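PDB 3OC9: UDP-N-acetylglucosamine pyrophosphorylase from Entamoeba histolytica, which probably catalyses the uridylyl transfer from UTP to N-acetylglucosamine 1-phosphate, making UDP-N-acetylglucosamine and releasing diphosphate. Local coordinates for residues T36-A42 and I94-M99; G46-G50 and L336-L340; H53-M57 and E107-Y111; S73-L77 and Y117-S121; C127-G131 and A163-I169. All coordinates share one frame; numbering follows the deposited sequence.

Contact 1: residues T36-A42 and I94-M99; sequences TALITPA and IHWFLM. Unlike the reference sequence in segment 36-42: Pro41 (reference Leu).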
# COMPACT_ATOMS: atom_id res chain seq x y z
N THR A 36 4.30 -4.11 16.53
CA THR A 36 4.06 -3.77 15.09
C THR A 36 2.64 -3.24 14.79
O THR A 36 1.70 -3.52 15.55
CB THR A 36 4.34 -4.98 14.12
OG1 THR A 36 3.31 -5.98 14.24
CG2 THR A 36 5.74 -5.59 14.36
N ALA A 37 2.48 -2.51 13.68
CA ALA A 37 1.17 -1.99 13.22
C ALA A 37 1.08 -1.86 11.69
O ALA A 37 2.13 -1.78 11.01
CB ALA A 37 0.87 -0.60 13.87
N LEU A 38 -0.15 -1.81 11.17
CA LEU A 38 -0.44 -1.53 9.74
C LEU A 38 -1.10 -0.14 9.58
O LEU A 38 -1.95 0.23 10.40
CB LEU A 38 -1.40 -2.61 9.15
CG LEU A 38 -1.71 -2.51 7.65
CD1 LEU A 38 -0.45 -2.82 6.79
CD2 LEU A 38 -2.87 -3.44 7.15
N ILE A 39 -0.70 0.62 8.54
CA ILE A 39 -1.32 1.94 8.22
C ILE A 39 -1.79 1.93 6.75
O ILE A 39 -0.97 1.69 5.87
CB ILE A 39 -0.33 3.14 8.42
CG1 ILE A 39 0.16 3.24 9.89
CG2 ILE A 39 -1.02 4.47 7.96
CD1 ILE A 39 1.35 4.23 10.13
N THR A 40 -3.09 2.17 6.49
CA THR A 40 -3.57 2.28 5.08
C THR A 40 -4.61 3.40 4.87
O THR A 40 -5.27 3.83 5.82
CB THR A 40 -4.18 0.96 4.53
OG1 THR A 40 -5.32 0.62 5.30
CG2 THR A 40 -3.18 -0.25 4.55
N PRO A 41 -4.77 3.89 3.62
CA PRO A 41 -5.97 4.73 3.34
C PRO A 41 -7.21 3.90 2.96
O PRO A 41 -7.09 2.78 2.42
CB PRO A 41 -5.52 5.57 2.16
CG PRO A 41 -4.45 4.72 1.44
CD PRO A 41 -3.96 3.65 2.41
N ALA A 42 -8.41 4.42 3.21
CA ALA A 42 -9.64 3.74 2.79
C ALA A 42 -9.82 3.81 1.27
O ALA A 42 -10.50 2.95 0.65
CB ALA A 42 -10.84 4.34 3.50
N ILE A 94 -2.15 -7.28 16.10
CA ILE A 94 -1.64 -6.20 15.21
C ILE A 94 -2.68 -5.06 15.06
O ILE A 94 -3.71 -5.26 14.43
CB ILE A 94 -1.26 -6.75 13.77
CG1 ILE A 94 -0.22 -7.87 13.86
CG2 ILE A 94 -0.75 -5.58 12.85
CD1 ILE A 94 -0.04 -8.65 12.50
N HIS A 95 -2.42 -3.88 15.63
CA HIS A 95 -3.33 -2.72 15.49
C HIS A 95 -3.28 -2.15 14.04
O HIS A 95 -2.21 -2.13 13.43
CB HIS A 95 -3.01 -1.65 16.57
CG HIS A 95 -3.47 -2.02 17.96
ND1 HIS A 95 -4.76 -1.81 18.39
CD2 HIS A 95 -2.83 -2.64 18.98
CE1 HIS A 95 -4.89 -2.25 19.63
NE2 HIS A 95 -3.73 -2.78 20.01
N TRP A 96 -4.44 -1.71 13.51
CA TRP A 96 -4.62 -1.23 12.12
C TRP A 96 -5.23 0.18 12.13
O TRP A 96 -6.36 0.36 12.61
CB TRP A 96 -5.53 -2.22 11.34
CG TRP A 96 -5.81 -1.93 9.85
CD1 TRP A 96 -5.21 -0.96 9.05
CD2 TRP A 96 -6.73 -2.63 9.01
NE1 TRP A 96 -5.74 -1.03 7.76
CE2 TRP A 96 -6.66 -2.04 7.71
CE3 TRP A 96 -7.62 -3.70 9.22
CZ2 TRP A 96 -7.45 -2.49 6.63
CZ3 TRP A 96 -8.41 -4.16 8.13
CH2 TRP A 96 -8.30 -3.55 6.85
N PHE A 97 -4.48 1.16 11.60
CA PHE A 97 -4.91 2.57 11.56
C PHE A 97 -5.32 2.91 10.11
O PHE A 97 -4.50 2.77 9.18
CB PHE A 97 -3.76 3.48 12.09
CG PHE A 97 -3.28 3.08 13.48
CD1 PHE A 97 -4.01 3.45 14.63
CD2 PHE A 97 -2.12 2.32 13.64
CE1 PHE A 97 -3.60 3.05 15.91
CE2 PHE A 97 -1.68 1.92 14.93
CZ PHE A 97 -2.43 2.29 16.07
N LEU A 98 -6.58 3.33 9.92
CA LEU A 98 -7.15 3.55 8.59
C LEU A 98 -7.48 5.01 8.38
O LEU A 98 -8.37 5.56 9.05
CB LEU A 98 -8.43 2.71 8.39
CG LEU A 98 -8.27 1.20 8.28
CD1 LEU A 98 -8.44 0.60 9.65
CD2 LEU A 98 -9.32 0.64 7.30
N MET A 99 -6.76 5.66 7.46
CA MET A 99 -6.96 7.11 7.20
C MET A 99 -8.15 7.40 6.28
O MET A 99 -8.24 6.86 5.17
CB MET A 99 -5.68 7.77 6.64
CG MET A 99 -5.75 9.32 6.58
SD MET A 99 -4.15 10.16 6.25
CE MET A 99 -3.86 9.72 4.56
O HOH W 1 0.10 -4.07 17.66
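Strands 36-41 and 95-99 run parallel with axes 4.7 Å apart at closest and 19° out of line, joined by a ladder of backbone bonds: Leu38 N to His95 O, Phe97 N to Leu38 O, Thr40 N to Phe97 O and Met99 N to Thr40 O, with Ala42 N to Met99 O one step further on. At the other end Thr36 O and His95 N do not meet directly; a water lies between them, donating to Thr36 O over 2.7 Å and accepting from His95 N over 3.2 Å.

On the face carrying Leu38, Thr40 and Trp96, the indole meets both of the other two. Trp96 CG stands anti to the backbone N (chi1 -178°), which lays the ring alongside Leu38 and carries NE1 forward to Thr40. Leu38 CD2 sits over the five-membered ring, 3.9 Å from its centroid, in a CH-pi contact. Thr72, Ser73 and Leu76 of helix 68-87 also pack against Trp96, so this is the helix side of a beta-alpha-beta crossover of the kind expected in a Rossmann-like, GT-A nucleotidyltransferase core. Across the sheet, the methyl of Ala37 meets the edge of the Phe97 ring, CB to CE2 3.7 Å, and His126 of strand 125-134 meets the Phe97 ring as well.

Trp96 NE1 donates to Thr40 OG1 over 3.0 Å, nearly straight at 168° and in the plane of the indole. A buried N-H is thereby satisfied, and the same bond fixes the ring's rotation while Leu38 packs on its face.

Contact 2: residues G46-G50 and L336-L340; sequences GSRLG and LKNSL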
# COMPACT_ATOMS: atom_id res chain seq x y z
N GLY A 46 -14.27 4.58 -5.78
CA GLY A 46 -13.98 3.66 -6.88
C GLY A 46 -14.73 3.99 -8.17
O GLY A 46 -15.26 3.09 -8.84
N SER A 47 -14.75 5.27 -8.53
CA SER A 47 -15.55 5.77 -9.66
C SER A 47 -15.05 5.34 -11.04
O SER A 47 -15.84 5.22 -11.98
CB SER A 47 -15.67 7.30 -9.60
OG SER A 47 -16.22 7.71 -8.36
N ARG A 48 -13.74 5.11 -11.17
CA ARG A 48 -13.15 4.60 -12.41
C ARG A 48 -13.70 3.20 -12.69
O ARG A 48 -13.83 2.78 -13.85
CB ARG A 48 -11.63 4.57 -12.30
CG ARG A 48 -10.90 4.81 -13.60
CD ARG A 48 -9.59 5.56 -13.35
NE ARG A 48 -8.70 5.50 -14.50
CZ ARG A 48 -8.79 6.28 -15.58
NH1 ARG A 48 -9.74 7.20 -15.67
NH2 ARG A 48 -7.93 6.13 -16.57
N LEU A 49 -14.02 2.49 -11.61
CA LEU A 49 -14.73 1.23 -11.67
C LEU A 49 -16.23 1.57 -11.64
O LEU A 49 -16.61 2.73 -11.80
CB LEU A 49 -14.33 0.33 -10.48
CG LEU A 49 -12.83 0.22 -10.14
CD1 LEU A 49 -12.59 -0.38 -8.75
CD2 LEU A 49 -12.05 -0.57 -11.20
N GLY A 50 -17.10 0.59 -11.43
CA GLY A 50 -18.54 0.91 -11.35
C GLY A 50 -19.00 1.39 -9.98
O GLY A 50 -20.20 1.37 -9.69
N LEU A 336 -4.97 -2.81 -8.92
CA LEU A 336 -6.33 -2.63 -9.49
C LEU A 336 -6.67 -1.14 -9.60
O LEU A 336 -6.88 -0.47 -8.57
CB LEU A 336 -7.40 -3.35 -8.65
CG LEU A 336 -8.87 -3.15 -9.10
CD1 LEU A 336 -9.12 -3.71 -10.51
CD2 LEU A 336 -9.89 -3.74 -8.10
N LYS A 337 -6.72 -0.63 -10.84
CA LYS A 337 -6.91 0.81 -11.11
C LYS A 337 -8.00 1.15 -12.14
O LYS A 337 -8.61 2.23 -12.05
CB LYS A 337 -5.58 1.45 -11.53
CG LYS A 337 -4.56 1.53 -10.40
CD LYS A 337 -3.21 2.02 -10.86
CE LYS A 337 -2.42 2.58 -9.68
NZ LYS A 337 -3.03 3.87 -9.21
N ASN A 338 -8.24 0.25 -13.09
CA ASN A 338 -9.12 0.52 -14.25
C ASN A 338 -10.28 -0.49 -14.40
O ASN A 338 -10.21 -1.63 -13.90
CB ASN A 338 -8.29 0.51 -15.56
CG ASN A 338 -7.13 1.49 -15.54
OD1 ASN A 338 -7.29 2.68 -15.26
ND2 ASN A 338 -5.93 0.98 -15.89
N SER A 339 -11.35 -0.07 -15.08
CA SER A 339 -12.40 -0.98 -15.52
C SER A 339 -11.90 -1.86 -16.68
O SER A 339 -10.77 -1.67 -17.15
CB SER A 339 -13.64 -0.19 -15.98
OG SER A 339 -13.36 0.52 -17.17
N LEU A 340 -12.74 -2.78 -17.14
CA LEU A 340 -12.40 -3.68 -18.26
C LEU A 340 -12.41 -3.01 -19.65
O LEU A 340 -12.15 -3.67 -20.68
CB LEU A 340 -13.28 -4.94 -18.25
CG LEU A 340 -13.08 -5.97 -17.13
CD1 LEU A 340 -14.08 -7.11 -17.25
CD2 LEU A 340 -11.65 -6.53 -17.12
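Arg48 and Leu49 bring the glycine-rich loop after strand 36-41 against the loop 336-340. The Gly-Ser-Arg-Leu-Gly run at 46-50 belongs to the signature of the UDPGP family, a loop that in relatives wraps the phosphates of the nucleotide.

The closer packing is around Leu49. Its CD2 lies against the backbone of the other loop, 3.4 Å from Asn338 O, and faces Leu336 CD1 at 4.3 Å; Phe58 touches both leucines from outside the pair. Leu49 is modelled in two conformers, so these apolar distances hold for one of them. Lys55 NZ takes hold of this loop too, through a hydrogen bond to Leu336 O.

Toward solvent the contact thins out. Arg48 lays its methylene chain past the backbone, with CD 3.7 Å from Lys337 O, before the exposed guanidinium reaches Asn338. There NE donates to OD1 over 3.2 Å. The bond is bent, 145° at the hydrogen, and the oxygen is tilted out of the guanidinium plane, which is turned 68° from the amide. The CB of Asn338 starts out away from Arg48; with CG beside the backbone N (chi1 -56°) the amide swings back to it. The other end of that amide is held by ND2 bonding to Phe344 O, so OD1 is presented in a fixed direction. At the margin, Ser339 CB rests 3.7 Å from Arg48 O.

Contact 3: residues H53-M57 and E107-Y111; sequences HPKGM and EINNY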
# COMPACT_ATOMS: atom_id res chain seq x y z
N HIS A 53 -18.30 4.39 -3.98
CA HIS A 53 -18.06 4.09 -2.55
C HIS A 53 -16.54 4.01 -2.35
O HIS A 53 -15.80 3.86 -3.33
CB HIS A 53 -18.71 2.75 -2.15
CG HIS A 53 -20.20 2.70 -2.34
ND1 HIS A 53 -21.09 3.28 -1.45
CD2 HIS A 53 -20.96 2.13 -3.31
CE1 HIS A 53 -22.33 3.07 -1.87
NE2 HIS A 53 -22.28 2.38 -3.00
N PRO A 54 -16.05 4.09 -1.08
CA PRO A 54 -14.59 3.97 -0.85
C PRO A 54 -14.02 2.66 -1.42
O PRO A 54 -14.64 1.61 -1.32
CB PRO A 54 -14.47 3.96 0.68
CG PRO A 54 -15.71 4.61 1.17
CD PRO A 54 -16.79 4.28 0.18
N LYS A 55 -12.83 2.75 -2.02
CA LYS A 55 -12.22 1.63 -2.77
C LYS A 55 -12.09 0.32 -1.97
O LYS A 55 -12.23 -0.76 -2.54
CB LYS A 55 -10.86 2.09 -3.34
CG LYS A 55 -10.05 1.04 -4.12
CD LYS A 55 -10.58 0.86 -5.53
CE LYS A 55 -9.47 0.39 -6.49
NZ LYS A 55 -8.57 1.50 -6.94
N GLY A 56 -11.82 0.40 -0.67
CA GLY A 56 -11.69 -0.81 0.16
C GLY A 56 -12.93 -1.71 0.19
O GLY A 56 -12.84 -2.91 0.48
N MET A 57 -14.09 -1.12 -0.11
CA MET A 57 -15.38 -1.86 -0.10
C MET A 57 -15.67 -2.65 -1.39
O MET A 57 -16.66 -3.41 -1.46
CB MET A 57 -16.54 -0.88 0.23
CG MET A 57 -16.51 -0.37 1.69
SD MET A 57 -17.60 1.06 2.08
CE MET A 57 -19.22 0.34 1.85
N GLU A 107 -19.61 5.95 7.11
CA GLU A 107 -19.88 4.83 6.18
C GLU A 107 -18.87 3.66 6.36
O GLU A 107 -19.26 2.47 6.35
CB GLU A 107 -19.95 5.34 4.73
CG GLU A 107 -20.03 4.23 3.66
CD GLU A 107 -20.16 4.74 2.21
OE1 GLU A 107 -19.77 5.90 1.91
OE2 GLU A 107 -20.63 3.95 1.36
N ILE A 108 -17.59 3.98 6.55
CA ILE A 108 -16.57 2.95 6.75
C ILE A 108 -16.71 2.23 8.11
O ILE A 108 -16.64 1.00 8.18
CB ILE A 108 -15.12 3.50 6.54
CG1 ILE A 108 -14.97 3.97 5.09
CG2 ILE A 108 -14.06 2.42 6.86
CD1 ILE A 108 -13.88 4.98 4.88
N ASN A 109 -16.96 2.99 9.18
CA ASN A 109 -17.22 2.40 10.50
C ASN A 109 -18.41 1.42 10.48
O ASN A 109 -18.33 0.32 11.05
CB ASN A 109 -17.43 3.50 11.56
CG ASN A 109 -16.12 4.02 12.17
OD1 ASN A 109 -15.13 3.30 12.26
ND2 ASN A 109 -16.15 5.25 12.67
N ASN A 110 -19.50 1.83 9.82
CA ASN A 110 -20.69 0.98 9.68
C ASN A 110 -20.40 -0.30 8.88
O ASN A 110 -20.93 -1.37 9.21
CB ASN A 110 -21.85 1.75 9.05
CG ASN A 110 -22.53 2.70 10.02
OD1 ASN A 110 -22.47 2.52 11.24
ND2 ASN A 110 -23.19 3.72 9.48
N TYR A 111 -19.57 -0.19 7.84
CA TYR A 111 -19.21 -1.34 6.99
C TYR A 111 -18.52 -2.44 7.82
O TYR A 111 -18.92 -3.61 7.76
CB TYR A 111 -18.35 -0.91 5.77
CG TYR A 111 -17.93 -2.06 4.87
CD1 TYR A 111 -16.66 -2.64 4.99
CD2 TYR A 111 -18.80 -2.59 3.91
CE1 TYR A 111 -16.26 -3.71 4.17
CE2 TYR A 111 -18.42 -3.67 3.09
CZ TYR A 111 -17.14 -4.21 3.23
OH TYR A 111 -16.74 -5.27 2.44
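One polar bond joins His53 to Glu107: ND1 donates to OE2 over 2.9 Å, 153° at the hydrogen, using the syn lone pair of the carboxylate oxygen. Imidazole and carboxylate cross nearly square, their planes 81° apart, and OE2 is tilted a little out of the ring plane. Glu107 reaches this far because its chain runs fully extended from helix 105-114.

The aromatic contact belongs to Met57 and Tyr111, which slide past each other in opposite directions. Met57 CG stands almost straight above the middle of the phenol ring, 3.8 Å from its centroid, as a CH-pi contact. Its sulfur is further off and oblique, SD 4.6 Å from the same centroid, a Met-aromatic contact at its looser end. A bend at the last torsion (chi3 66°) sets CE beside the CD2 side of the ring, 3.6 Å from Tyr111 CD2. Ser67 OG bonds the hydroxyl of Tyr111 and so holds the ring by its far end.

Apolar packing is supplied by Pro54 CG, which meets Ile108 CG1 at 4.0 Å. The same proline also touches the carboxylate, CD 3.8 Å from Glu107 OE1, in van der Waals contact.

Pro54 and Lys55 close the family's glycine-rich signature, so the turn is probably near the nucleotide site, as in relatives. One His-carboxylate bond and the methionine on the tyrosine ring tie 53-57 to helix 105-114, while Lys55 turns elsewhere, to a salt bridge with Asp187.

Contact 4: residues S73-L77 and Y117-S121; sequences SERLL and YFGLS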
# COMPACT_ATOMS: atom_id res chain seq x y z
N SER A 73 -7.99 -8.02 6.20
CA SER A 73 -8.35 -8.60 7.50
C SER A 73 -7.83 -10.05 7.66
O SER A 73 -7.27 -10.41 8.71
CB SER A 73 -9.89 -8.56 7.73
OG SER A 73 -10.35 -7.20 7.71
N GLU A 74 -7.98 -10.85 6.61
CA GLU A 74 -7.59 -12.27 6.63
C GLU A 74 -6.06 -12.48 6.70
O GLU A 74 -5.56 -13.37 7.42
CB GLU A 74 -8.24 -13.03 5.45
CG GLU A 74 -9.78 -13.21 5.62
CD GLU A 74 -10.46 -13.97 4.47
OE1 GLU A 74 -9.83 -14.20 3.42
OE2 GLU A 74 -11.66 -14.31 4.62
N ARG A 75 -5.31 -11.63 5.98
CA ARG A 75 -3.85 -11.66 6.08
C ARG A 75 -3.35 -11.29 7.50
O ARG A 75 -2.43 -11.94 8.01
CB ARG A 75 -3.21 -10.78 4.97
CG ARG A 75 -1.67 -10.79 4.95
CD ARG A 75 -1.11 -10.65 3.52
NE ARG A 75 -1.12 -11.92 2.82
CZ ARG A 75 -0.90 -12.10 1.52
NH1 ARG A 75 -0.95 -13.32 1.04
NH2 ARG A 75 -0.63 -11.08 0.70
N LEU A 76 -3.94 -10.28 8.14
CA LEU A 76 -3.59 -9.95 9.54
C LEU A 76 -3.88 -11.13 10.50
O LEU A 76 -3.06 -11.43 11.38
CB LEU A 76 -4.28 -8.65 10.01
CG LEU A 76 -3.90 -7.33 9.32
CD1 LEU A 76 -4.69 -6.15 9.93
CD2 LEU A 76 -2.38 -7.05 9.42
N LEU A 77 -5.03 -11.79 10.33
CA LEU A 77 -5.35 -12.99 11.13
C LEU A 77 -4.29 -14.12 10.98
O LEU A 77 -3.89 -14.74 11.98
CB LEU A 77 -6.77 -13.51 10.82
CG LEU A 77 -7.94 -12.67 11.39
CD1 LEU A 77 -9.25 -13.12 10.75
CD2 LEU A 77 -8.06 -12.73 12.93
N TYR A 117 -16.44 -7.34 11.82
CA TYR A 117 -14.98 -7.11 11.62
C TYR A 117 -14.19 -8.21 10.88
O TYR A 117 -12.95 -8.28 10.98
CB TYR A 117 -14.31 -6.72 12.95
CG TYR A 117 -15.03 -5.57 13.63
CD1 TYR A 117 -14.83 -4.25 13.22
CD2 TYR A 117 -15.96 -5.81 14.62
CE1 TYR A 117 -15.52 -3.19 13.82
CE2 TYR A 117 -16.65 -4.77 15.23
CZ TYR A 117 -16.44 -3.48 14.83
OH TYR A 117 -17.13 -2.45 15.44
N PHE A 118 -14.90 -9.03 10.09
CA PHE A 118 -14.31 -10.18 9.38
C PHE A 118 -13.47 -11.10 10.30
O PHE A 118 -12.55 -11.78 9.84
CB PHE A 118 -13.49 -9.73 8.13
CG PHE A 118 -14.30 -8.92 7.13
CD1 PHE A 118 -15.22 -9.54 6.29
CD2 PHE A 118 -14.16 -7.53 7.06
CE1 PHE A 118 -15.99 -8.81 5.38
CE2 PHE A 118 -14.92 -6.78 6.16
CZ PHE A 118 -15.84 -7.43 5.31
N GLY A 119 -13.82 -11.16 11.59
CA GLY A 119 -13.10 -12.03 12.54
C GLY A 119 -12.01 -11.36 13.37
O GLY A 119 -11.45 -12.00 14.27
N LEU A 120 -11.68 -10.10 13.07
CA LEU A 120 -10.81 -9.27 13.94
C LEU A 120 -11.57 -8.79 15.19
O LEU A 120 -12.79 -9.00 15.31
CB LEU A 120 -10.23 -8.07 13.15
CG LEU A 120 -9.28 -8.42 11.99
CD1 LEU A 120 -9.01 -7.20 11.07
CD2 LEU A 120 -7.98 -9.00 12.53
N SER A 121 -10.83 -8.20 16.14
CA SER A 121 -11.44 -7.57 17.33
C SER A 121 -11.79 -6.10 17.10
O SER A 121 -11.02 -5.37 16.46
CB SER A 121 -10.50 -7.70 18.53
OG SER A 121 -10.96 -6.92 19.64
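Leu77 reaches from helix 68-87 into the turn at 117-121, and its side chain can be followed outward. CB still stands well back, 5.0 Å from Leu120 CD2. CG comes into touch with that methyl at 3.8 Å, the two leucines crossing at a slant. Beyond it the branches divide: CD1 goes to the backbone, 3.7 Å from Phe118 O, while CD2 lies 3.7 Å from Gly119 O and also meets Leu120 CD2.

One helical turn earlier, Ser73 takes the other branch of Leu120. Its CB packs against Phe118 CB at 3.8 Å, and its OG lies 3.6 Å from Leu120 CD1. That hydroxyl makes no hydrogen bond to the turn; its partner is Phe69 O, a turn back in its own helix, and OG therefore meets Leu120 as a packing surface. The leucine is forked astride the helix face, CD1 on Ser73 and CD2 on Leu77.

The backbone bond from Leu120 N to Tyr117 O closes a tight turn in which Phe118 and Gly119 both have positive phi, 51° and 97°. This is a type I' turn; it directs the Phe118 carbonyl toward Leu77 and leaves the Gly119 oxygen beside CD2. Since Ser73 and Leu76 also pack on Trp96 of the sheet, the arrangement is that of an alpha/beta Rossmann-like layer: a crossover helix lying on the sheet, its outer flank covered by the turn between helix 105-114 and strand 125-134.

Contact 5: residues C127-G131 and A163-I169; sequences CFPQG and ALKDNGI. With EDO (1,2-ethanediol), chain C.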
# COMPACT_ATOMS: atom_id res chain seq x y z
N CYS A 127 -10.28 3.96 12.70
CA CYS A 127 -10.48 4.95 11.62
C CYS A 127 -10.21 6.38 12.14
O CYS A 127 -10.70 6.74 13.24
CB CYS A 127 -11.90 4.85 11.02
SG CYS A 127 -12.32 3.31 10.14
N PHE A 128 -9.42 7.16 11.40
CA PHE A 128 -9.10 8.58 11.77
C PHE A 128 -9.16 9.56 10.57
O PHE A 128 -8.80 9.19 9.46
CB PHE A 128 -7.74 8.68 12.48
CG PHE A 128 -6.54 8.36 11.60
CD1 PHE A 128 -6.21 7.02 11.27
CD2 PHE A 128 -5.72 9.39 11.12
CE1 PHE A 128 -5.09 6.73 10.45
CE2 PHE A 128 -4.61 9.12 10.31
CZ PHE A 128 -4.28 7.78 9.97
N PRO A 129 -9.60 10.83 10.80
CA PRO A 129 -9.71 11.74 9.64
C PRO A 129 -8.47 12.60 9.35
O PRO A 129 -7.78 13.02 10.29
CB PRO A 129 -10.91 12.63 10.02
CG PRO A 129 -10.86 12.70 11.54
CD PRO A 129 -10.34 11.33 11.98
N GLN A 130 -8.20 12.84 8.07
CA GLN A 130 -7.20 13.86 7.63
C GLN A 130 -7.93 15.17 7.27
O GLN A 130 -9.16 15.18 7.10
CB GLN A 130 -6.35 13.35 6.44
CG GLN A 130 -7.15 13.16 5.12
CD GLN A 130 -6.34 12.64 3.92
OE1 GLN A 130 -6.69 11.61 3.31
NE2 GLN A 130 -5.28 13.36 3.56
N GLY A 131 -7.17 16.26 7.15
CA GLY A 131 -7.73 17.57 6.73
C GLY A 131 -8.25 17.60 5.30
O GLY A 131 -7.79 16.82 4.46
N ALA A 163 -1.82 14.22 10.81
CA ALA A 163 -3.06 13.52 11.25
C ALA A 163 -2.83 12.46 12.33
O ALA A 163 -3.67 12.32 13.25
CB ALA A 163 -3.81 12.92 10.04
N LEU A 164 -1.73 11.71 12.24
CA LEU A 164 -1.37 10.75 13.31
C LEU A 164 -1.15 11.45 14.67
O LEU A 164 -1.62 10.96 15.71
CB LEU A 164 -0.13 9.89 12.94
CG LEU A 164 -0.24 8.91 11.76
CD1 LEU A 164 1.16 8.35 11.44
CD2 LEU A 164 -1.21 7.72 12.02
N LYS A 165 -0.45 12.58 14.67
CA LYS A 165 -0.22 13.35 15.91
C LYS A 165 -1.53 13.93 16.49
O LYS A 165 -1.84 13.73 17.68
CB LYS A 165 0.83 14.46 15.71
CG LYS A 165 1.13 15.24 17.01
CD LYS A 165 2.13 16.39 16.80
CE LYS A 165 2.15 17.30 18.03
NZ LYS A 165 2.73 18.64 17.72
N ASP A 166 -2.30 14.62 15.63
CA ASP A 166 -3.52 15.34 16.03
C ASP A 166 -4.64 14.44 16.58
O ASP A 166 -5.41 14.87 17.45
CB ASP A 166 -4.05 16.17 14.85
CG ASP A 166 -3.20 17.40 14.54
OD1 ASP A 166 -2.27 17.74 15.31
OD2 ASP A 166 -3.45 18.02 13.48
N ASN A 167 -4.71 13.19 16.10
CA ASN A 167 -5.72 12.21 16.53
C ASN A 167 -5.29 11.31 17.72
O ASN A 167 -5.99 10.35 18.08
CB ASN A 167 -6.18 11.37 15.33
CG ASN A 167 -7.09 12.13 14.38
OD1 ASN A 167 -8.30 12.28 14.65
ND2 ASN A 167 -6.53 12.63 13.26
N GLY A 168 -4.12 11.61 18.29
CA GLY A 168 -3.57 10.89 19.45
C GLY A 168 -2.97 9.52 19.19
O GLY A 168 -2.72 8.74 20.14
N ILE A 169 -2.75 9.19 17.92
CA ILE A 169 -2.25 7.87 17.53
C ILE A 169 -0.78 7.66 17.91
O ILE A 169 -0.38 6.54 18.29
CB ILE A 169 -2.56 7.56 16.03
CG1 ILE A 169 -4.09 7.40 15.85
CG2 ILE A 169 -1.78 6.29 15.53
CD1 ILE A 169 -4.55 7.39 14.38
C1 EDO C . -5.38 12.58 -0.19
O1 EDO C . -5.03 11.51 0.71
C2 EDO C . -5.77 12.08 -1.58
O2 EDO C . -4.61 11.86 -2.40
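Phe128 packs against Ile169, Ala163 and Leu164 at the helix end. Ile169 CD1 lies over one face of the phenyl, 3.8 Å from its centroid, a CH-pi contact displaced toward the rim. The methyl of Ala163 comes to the ring edge in its plane, CB to CE2 3.9 Å, and Leu164 CD2 approaches CZ at 3.7 Å.

Polar contacts run through Asn167. Its ND2 donates to Pro129 O over 3.2 Å, a bent bond (139°), and more directly to Ala163 O over 2.9 Å. Ala163 O also takes the backbone N-H of Asn167, from the opposite face of its plane. One amide nitrogen thus ties the strand to the helix's own backbone, while OD1 rests 3.5 Å from Pro129 CD.

Gln130 turns away from the helix: OE1 accepts from O1 of an ethanediol, probably from the crystallisation liquor, and NE2 bonds Asn155.

Asn167 leaves the helix and Gly168 follows with positive phi as the C-prime residue. Its N bonds Lys165 O, and with the weak bond from Ile169 N to Leu164 O this completes a Schellman motif that brings Ile169 round onto the strand.

In the fold
Contact 1 is the parallel strand pair in the middle of the mixed sheet, and contacts 3, 4 and 5 lie about 12 to 15 Å from it, centre to centre. Contact 4 packs on it through Trp96 and contact 5 extends the sheet, Leu98 O bonding Phe128 N. Contact 3 meets it at Ala42, where the signature loop begins; 46-50 of contact 2 lies on the same loop, between Ala42 and 53-57, the centres of contacts 1 and 2 being about 24 Å apart. Along the chain contacts 1, 3 and 4 interleave and contact 5 follows them. Contacts 2 and 3 join the glycine-rich loop to loop 336-340 and to helix 105-114, consistent with a GT-A nucleotide site at the strand ends.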